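Local coordinates for protein terminal oxygenase component of carbazole (Janthinobacterium sp., PDB 7BUG) that catalyses, as the terminal oxygenase of a multicomponent Rieske system, the angular dioxygenation of carbazole that leads to 2'-aminobiphenyl-2,3-diol, at residues H183-N196 / W321-D333. Residues are numbered along the deposited sequence; the frame is centred on the assembly and turned at random.
With FE2 (Fe (II) ion), chain E.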
loop_
_atom_site.group_PDB
_atom_site.type_symbol
_atom_site.label_atom_id
_atom_site.label_comp_id
_atom_site.label_asym_id
_atom_site.label_seq_id
_atom_site.Cartn_x
_atom_site.Cartn_y
_atom_site.Cartn_z
ATOM N N HIS A 183 -28.971 11.903 10.156
ATOM C CA HIS A 183 -28.501 10.812 9.289
ATOM C C HIS A 183 -29.654 9.868 8.995
ATOM O O HIS A 183 -29.513 9.054 8.098
ATOM C CB HIS A 183 -27.284 10.057 9.895
ATOM C CG HIS A 183 -27.638 8.837 10.654
ATOM N ND1 HIS A 183 -28.049 8.892 11.956
ATOM C CD2 HIS A 183 -27.731 7.546 10.283
ATOM C CE1 HIS A 183 -28.339 7.684 12.369
ATOM N NE2 HIS A 183 -28.147 6.807 11.368
ATOM N N ILE A 184 -30.752 9.895 9.775
ATOM C CA ILE A 184 -31.868 8.930 9.612
ATOM C C ILE A 184 -32.523 9.040 8.224
ATOM O O ILE A 184 -33.159 8.072 7.835
ATOM C CB ILE A 184 -32.920 9.144 10.703
ATOM C CG1 ILE A 184 -33.487 10.558 10.685
ATOM C CG2 ILE A 184 -32.312 8.750 12.048
ATOM C CD1 ILE A 184 -34.714 10.724 11.553
ATOM N N TYR A 185 -32.206 10.087 7.493
ATOM C CA TYR A 185 -32.514 10.197 6.039
ATOM C C TYR A 185 -32.067 8.937 5.296
ATOM O O TYR A 185 -32.791 8.436 4.418
ATOM C CB TYR A 185 -31.897 11.476 5.485
ATOM C CG TYR A 185 -32.252 11.737 4.049
ATOM C CD1 TYR A 185 -33.514 12.216 3.717
ATOM C CD2 TYR A 185 -31.364 11.429 3.030
ATOM C CE1 TYR A 185 -33.866 12.397 2.392
ATOM C CE2 TYR A 185 -31.711 11.584 1.702
ATOM C CZ TYR A 185 -32.964 12.079 1.388
ATOM O OH TYR A 185 -33.337 12.253 0.074
ATOM N N ILE A 186 -30.895 8.364 5.635
ATOM C CA ILE A 186 -30.394 7.167 4.918
ATOM C C ILE A 186 -31.264 5.937 5.159
ATOM O O ILE A 186 -31.088 4.972 4.429
ATOM C CB ILE A 186 -28.910 6.889 5.251
ATOM C CG1 ILE A 186 -28.723 6.183 6.602
ATOM C CG2 ILE A 186 -28.124 8.175 5.176
ATOM C CD1 ILE A 186 -27.290 5.773 6.886
ATOM N N HIS A 187 -32.093 5.927 6.215
ATOM C CA HIS A 187 -32.873 4.749 6.639
ATOM C C HIS A 187 -34.311 4.793 6.069
ATOM O O HIS A 187 -35.058 3.871 6.350
ATOM C CB HIS A 187 -32.887 4.677 8.160
ATOM C CG HIS A 187 -31.530 4.478 8.759
ATOM N ND1 HIS A 187 -30.785 3.369 8.495
ATOM C CD2 HIS A 187 -30.850 5.175 9.690
ATOM C CE1 HIS A 187 -29.662 3.404 9.198
ATOM N NE2 HIS A 187 -29.687 4.494 9.911
ATOM N N LYS A 188 -34.604 5.793 5.244
ATOM C CA LYS A 188 -35.997 6.080 4.776
ATOM C C LYS A 188 -36.542 4.899 3.961
ATOM O O LYS A 188 -37.753 4.688 4.006
ATOM C CB LYS A 188 -36.044 7.414 4.032
ATOM C CG LYS A 188 -35.311 7.456 2.696
ATOM C CD LYS A 188 -35.127 8.864 2.201
ATOM C CE LYS A 188 -34.407 8.931 0.869
ATOM N NZ LYS A 188 -32.967 8.550 0.998
ATOM N N ASP A 189 -35.718 4.088 3.333
ATOM C CA ASP A 189 -36.178 2.931 2.517
ATOM C C ASP A 189 -35.925 1.606 3.219
ATOM O O ASP A 189 -36.057 0.544 2.564
ATOM C CB ASP A 189 -35.511 2.908 1.136
ATOM C CG ASP A 189 -35.783 4.140 0.292
ATOM O OD1 ASP A 189 -36.916 4.621 0.384
ATOM O OD2 ASP A 189 -34.856 4.599 -0.434
ATOM N N SER A 190 -35.601 1.592 4.524
ATOM C CA SER A 190 -35.295 0.327 5.223
ATOM C C SER A 190 -36.521 -0.589 5.276
ATOM O O SER A 190 -37.573 -0.078 5.557
ATOM C CB SER A 190 -34.784 0.546 6.632
ATOM O OG SER A 190 -34.556 -0.721 7.240
ATOM N N ILE A 191 -36.308 -1.888 5.105
ATOM C CA ILE A 191 -37.325 -2.965 5.274
ATOM C C ILE A 191 -37.903 -2.849 6.686
ATOM O O ILE A 191 -39.124 -3.056 6.829
ATOM C CB ILE A 191 -36.697 -4.350 5.013
ATOM C CG1 ILE A 191 -37.736 -5.471 5.100
ATOM C CG2 ILE A 191 -35.527 -4.615 5.960
ATOM C CD1 ILE A 191 -38.657 -5.555 3.893
ATOM N N LEU A 192 -37.074 -2.491 7.694
ATOM C CA LEU A 192 -37.541 -2.446 9.112
ATOM C C LEU A 192 -38.645 -1.387 9.218
ATOM O O LEU A 192 -39.675 -1.636 9.845
ATOM C CB LEU A 192 -36.379 -2.138 10.077
ATOM C CG LEU A 192 -36.786 -1.796 11.516
ATOM C CD1 LEU A 192 -37.331 -3.016 12.222
ATOM C CD2 LEU A 192 -35.606 -1.247 12.324
ATOM N N VAL A 193 -38.423 -0.217 8.626
ATOM C CA VAL A 193 -39.339 0.947 8.716
ATOM C C VAL A 193 -40.690 0.517 8.085
ATOM O O VAL A 193 -41.750 0.820 8.672
ATOM C CB VAL A 193 -38.697 2.175 8.039
ATOM C CG1 VAL A 193 -39.671 3.316 7.868
ATOM C CG2 VAL A 193 -37.452 2.670 8.789
ATOM N N LYS A 194 -40.657 -0.249 6.994
ATOM C CA LYS A 194 -41.903 -0.698 6.300
ATOM C C LYS A 194 -42.557 -1.840 7.089
ATOM O O LYS A 194 -43.703 -1.693 7.481
ATOM C CB LYS A 194 -41.624 -1.155 4.861
ATOM C CG LYS A 194 -40.616 -0.323 4.077
ATOM C CD LYS A 194 -40.485 -0.742 2.615
ATOM C CE LYS A 194 -39.428 0.044 1.863
ATOM N NZ LYS A 194 -39.837 1.455 1.656
ATOM N N ASP A 195 -41.852 -2.951 7.283
ATOM C CA ASP A 195 -42.413 -4.194 7.861
ATOM C C ASP A 195 -42.661 -4.071 9.364
ATOM O O ASP A 195 -43.420 -4.934 9.864
ATOM C CB ASP A 195 -41.526 -5.398 7.611
ATOM C CG ASP A 195 -41.482 -5.836 6.161
ATOM O OD1 ASP A 195 -42.105 -5.152 5.335
ATOM O OD2 ASP A 195 -40.778 -6.833 5.884
ATOM N N ASN A 196 -42.009 -3.139 10.082
ATOM C CA ASN A 196 -42.300 -2.939 11.533
ATOM C C ASN A 196 -43.040 -1.623 11.740
ATOM O O ASN A 196 -43.258 -1.258 12.888
ATOM C CB ASN A 196 -41.067 -3.010 12.453
ATOM C CG ASN A 196 -41.462 -3.345 13.876
ATOM O OD1 ASN A 196 -42.347 -4.196 14.072
ATOM N ND2 ASN A 196 -40.811 -2.710 14.856
ATOM N N TRP A 321 -35.524 -9.752 14.566
ATOM C CA TRP A 321 -34.860 -8.458 14.878
ATOM C C TRP A 321 -33.425 -8.417 14.329
ATOM O O TRP A 321 -32.980 -7.303 13.934
ATOM C CB TRP A 321 -34.926 -8.154 16.371
ATOM C CG TRP A 321 -36.325 -8.129 16.890
ATOM C CD1 TRP A 321 -36.831 -8.898 17.898
ATOM C CD2 TRP A 321 -37.419 -7.355 16.398
ATOM N NE1 TRP A 321 -38.158 -8.632 18.077
ATOM C CE2 TRP A 321 -38.548 -7.678 17.190
ATOM C CE3 TRP A 321 -37.558 -6.423 15.379
ATOM C CZ2 TRP A 321 -39.790 -7.096 16.985
ATOM C CZ3 TRP A 321 -38.777 -5.827 15.198
ATOM C CH2 TRP A 321 -39.879 -6.169 15.986
ATOM N N LYS A 322 -32.693 -9.511 14.364
ATOM C CA LYS A 322 -31.324 -9.547 13.809
ATOM C C LYS A 322 -31.380 -9.299 12.299
ATOM O O LYS A 322 -30.714 -8.399 11.792
ATOM C CB LYS A 322 -30.581 -10.814 14.206
ATOM C CG LYS A 322 -29.209 -10.931 13.556
ATOM C CD LYS A 322 -28.406 -12.058 14.133
ATOM C CE LYS A 322 -27.154 -12.340 13.332
ATOM N NZ LYS A 322 -26.600 -13.675 13.665
ATOM N N PRO A 323 -32.127 -10.083 11.484
ATOM C CA PRO A 323 -32.089 -9.860 10.037
ATOM C C PRO A 323 -32.770 -8.548 9.632
ATOM O O PRO A 323 -32.294 -7.923 8.686
ATOM C CB PRO A 323 -32.779 -11.113 9.446
ATOM C CG PRO A 323 -33.630 -11.631 10.560
ATOM C CD PRO A 323 -32.891 -11.283 11.846
ATOM N N MET A 324 -33.845 -8.135 10.292
ATOM C CA MET A 324 -34.650 -6.980 9.832
ATOM C C MET A 324 -33.989 -5.666 10.270
ATOM O O MET A 324 -34.052 -4.676 9.533
ATOM C CB MET A 324 -36.059 -7.023 10.395
ATOM C CG MET A 324 -36.995 -6.141 9.644
ATOM S SD MET A 324 -38.679 -6.326 10.312
ATOM C CE MET A 324 -39.405 -4.764 9.871
ATOM N N ALA A 325 -33.427 -5.649 11.476
ATOM C CA ALA A 325 -32.981 -4.406 12.146
ATOM C C ALA A 325 -31.445 -4.373 12.162
ATOM O O ALA A 325 -30.877 -3.439 11.542
ATOM C CB ALA A 325 -33.567 -4.366 13.546
ATOM N N LEU A 326 -30.801 -5.294 12.900
ATOM C CA LEU A 326 -29.317 -5.285 13.039
ATOM C C LEU A 326 -28.678 -5.357 11.660
ATOM O O LEU A 326 -27.684 -4.673 11.427
ATOM C CB LEU A 326 -28.807 -6.394 13.945
ATOM C CG LEU A 326 -29.254 -6.277 15.409
ATOM C CD1 LEU A 326 -28.411 -7.216 16.274
ATOM C CD2 LEU A 326 -29.180 -4.849 15.903
ATOM N N GLU A 327 -29.277 -6.104 10.733
ATOM C CA GLU A 327 -28.732 -6.168 9.355
ATOM C C GLU A 327 -29.508 -5.214 8.460
ATOM O O GLU A 327 -28.915 -4.261 7.954
ATOM C CB GLU A 327 -28.747 -7.620 8.891
ATOM C CG GLU A 327 -27.718 -8.448 9.602
ATOM C CD GLU A 327 -27.864 -9.958 9.523
ATOM O OE1 GLU A 327 -28.789 -10.431 8.847
ATOM O OE2 GLU A 327 -27.062 -10.661 10.145
ATOM N N GLY A 328 -30.824 -5.396 8.319
ATOM C CA GLY A 328 -31.653 -4.697 7.309
ATOM C C GLY A 328 -31.869 -3.210 7.571
ATOM O O GLY A 328 -32.312 -2.480 6.658
ATOM N N PHE A 329 -31.611 -2.716 8.778
ATOM C CA PHE A 329 -31.633 -1.261 9.028
ATOM C C PHE A 329 -30.193 -0.737 9.105
ATOM O O PHE A 329 -29.831 0.263 8.417
ATOM C CB PHE A 329 -32.428 -0.986 10.302
ATOM C CG PHE A 329 -32.655 0.444 10.632
ATOM C CD1 PHE A 329 -33.744 1.136 10.129
ATOM C CD2 PHE A 329 -31.783 1.120 11.474
ATOM C CE1 PHE A 329 -33.990 2.443 10.513
ATOM C CE2 PHE A 329 -31.998 2.444 11.791
ATOM C CZ PHE A 329 -33.098 3.114 11.315
ATOM N N ASN A 330 -29.353 -1.395 9.913
ATOM C CA ASN A 330 -27.995 -0.816 10.175
ATOM C C ASN A 330 -26.991 -1.061 9.051
ATOM O O ASN A 330 -25.947 -0.400 9.056
ATOM C CB ASN A 330 -27.389 -1.257 11.511
ATOM C CG ASN A 330 -28.137 -0.665 12.685
ATOM O OD1 ASN A 330 -28.584 -1.419 13.535
ATOM N ND2 ASN A 330 -28.286 0.654 12.754
ATOM N N ASN A 331 -27.271 -1.965 8.096
ATOM C CA ASN A 331 -26.347 -2.133 6.956
ATOM C C ASN A 331 -26.134 -0.794 6.248
ATOM O O ASN A 331 -25.002 -0.571 5.793
ATOM C CB ASN A 331 -26.841 -3.199 5.979
ATOM C CG ASN A 331 -26.452 -4.600 6.362
ATOM O OD1 ASN A 331 -25.701 -4.850 7.327
ATOM N ND2 ASN A 331 -26.966 -5.553 5.598
ATOM N N ASP A 332 -27.123 0.095 6.181
ATOM C CA ASP A 332 -26.943 1.409 5.511
ATOM C C ASP A 332 -25.973 2.283 6.331
ATOM O O ASP A 332 -25.270 3.064 5.759
ATOM C CB ASP A 332 -28.255 2.126 5.228
ATOM C CG ASP A 332 -29.060 1.462 4.105
ATOM O OD1 ASP A 332 -28.436 0.989 3.102
ATOM O OD2 ASP A 332 -30.271 1.359 4.276
ATOM N N ASP A 333 -25.920 2.114 7.650
ATOM C CA ASP A 333 -24.933 2.854 8.470
ATOM C C ASP A 333 -23.522 2.432 8.076
ATOM O O ASP A 333 -22.610 3.284 8.168
ATOM C CB ASP A 333 -25.161 2.573 9.952
ATOM C CG ASP A 333 -26.417 3.255 10.455
ATOM O OD1 ASP A 333 -26.625 4.461 10.171
ATOM O OD2 ASP A 333 -27.200 2.577 11.057
HETATM FE FE FE2 E . -28.205 4.821 11.388
HETATM O O HOH W 1 -31.494 1.443 6.539
HETATM O O HOH W 2 -33.615 -2.475 4.349
HETATM O O HOH W 3 -29.095 4.488 12.932
HETATM O O HOH W 4 -26.729 4.943 13.011
#
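His183, His187 and Asp333 meet at one iron(II) ion, which ties residues 183-196 to residues 321-333. Each histidine gives its NE2, that of His187 at 2.1 Å from the iron. Asp333 binds unevenly, its OD1 2.0 Å and its OD2 2.5 Å from the metal; two waters also coordinate. A metal site is its ligands plus a second shell that orients them, and this one is a clear example. Asn330 ND2 donates to Asp333 OD2 (2.8 Å), a nearly straight bond in the amide plane that is likely to steady the carboxylate, and His183 ND1 is hydrogen-bonded to Asp180 O.

Stacking helps to hold the second ligand. With CG anti to the backbone N (chi1 -175°), the Phe329 ring is carried across to lie almost flat on one face of the His187 imidazole, centroids 3.8 Å apart and planes at 13°; Ile186 CG1 covers the opposite face. An alanine at Phe329 would strip this face and is likely to let the imidazole turn more easily about its bond to iron.

Water-mediated and direct hydrogen bonds continue the seam. One water accepts from His187 ND1 and donates to Phe329 O and Asp332 OD2. Ser190 OG donates to Gly328 O (2.9 Å) from above the carbonyl plane, and also accepts from Leu192 N, capping helix 191-195.

Apolar packing finishes it: Leu192 CD2 meets Ala325 CB and Phe329 CD1, the latter at 3.7 Å.

Together the ligands form the two-histidine, one-carboxylate facial triad of the mononuclear iron site in Rieske oxygenases.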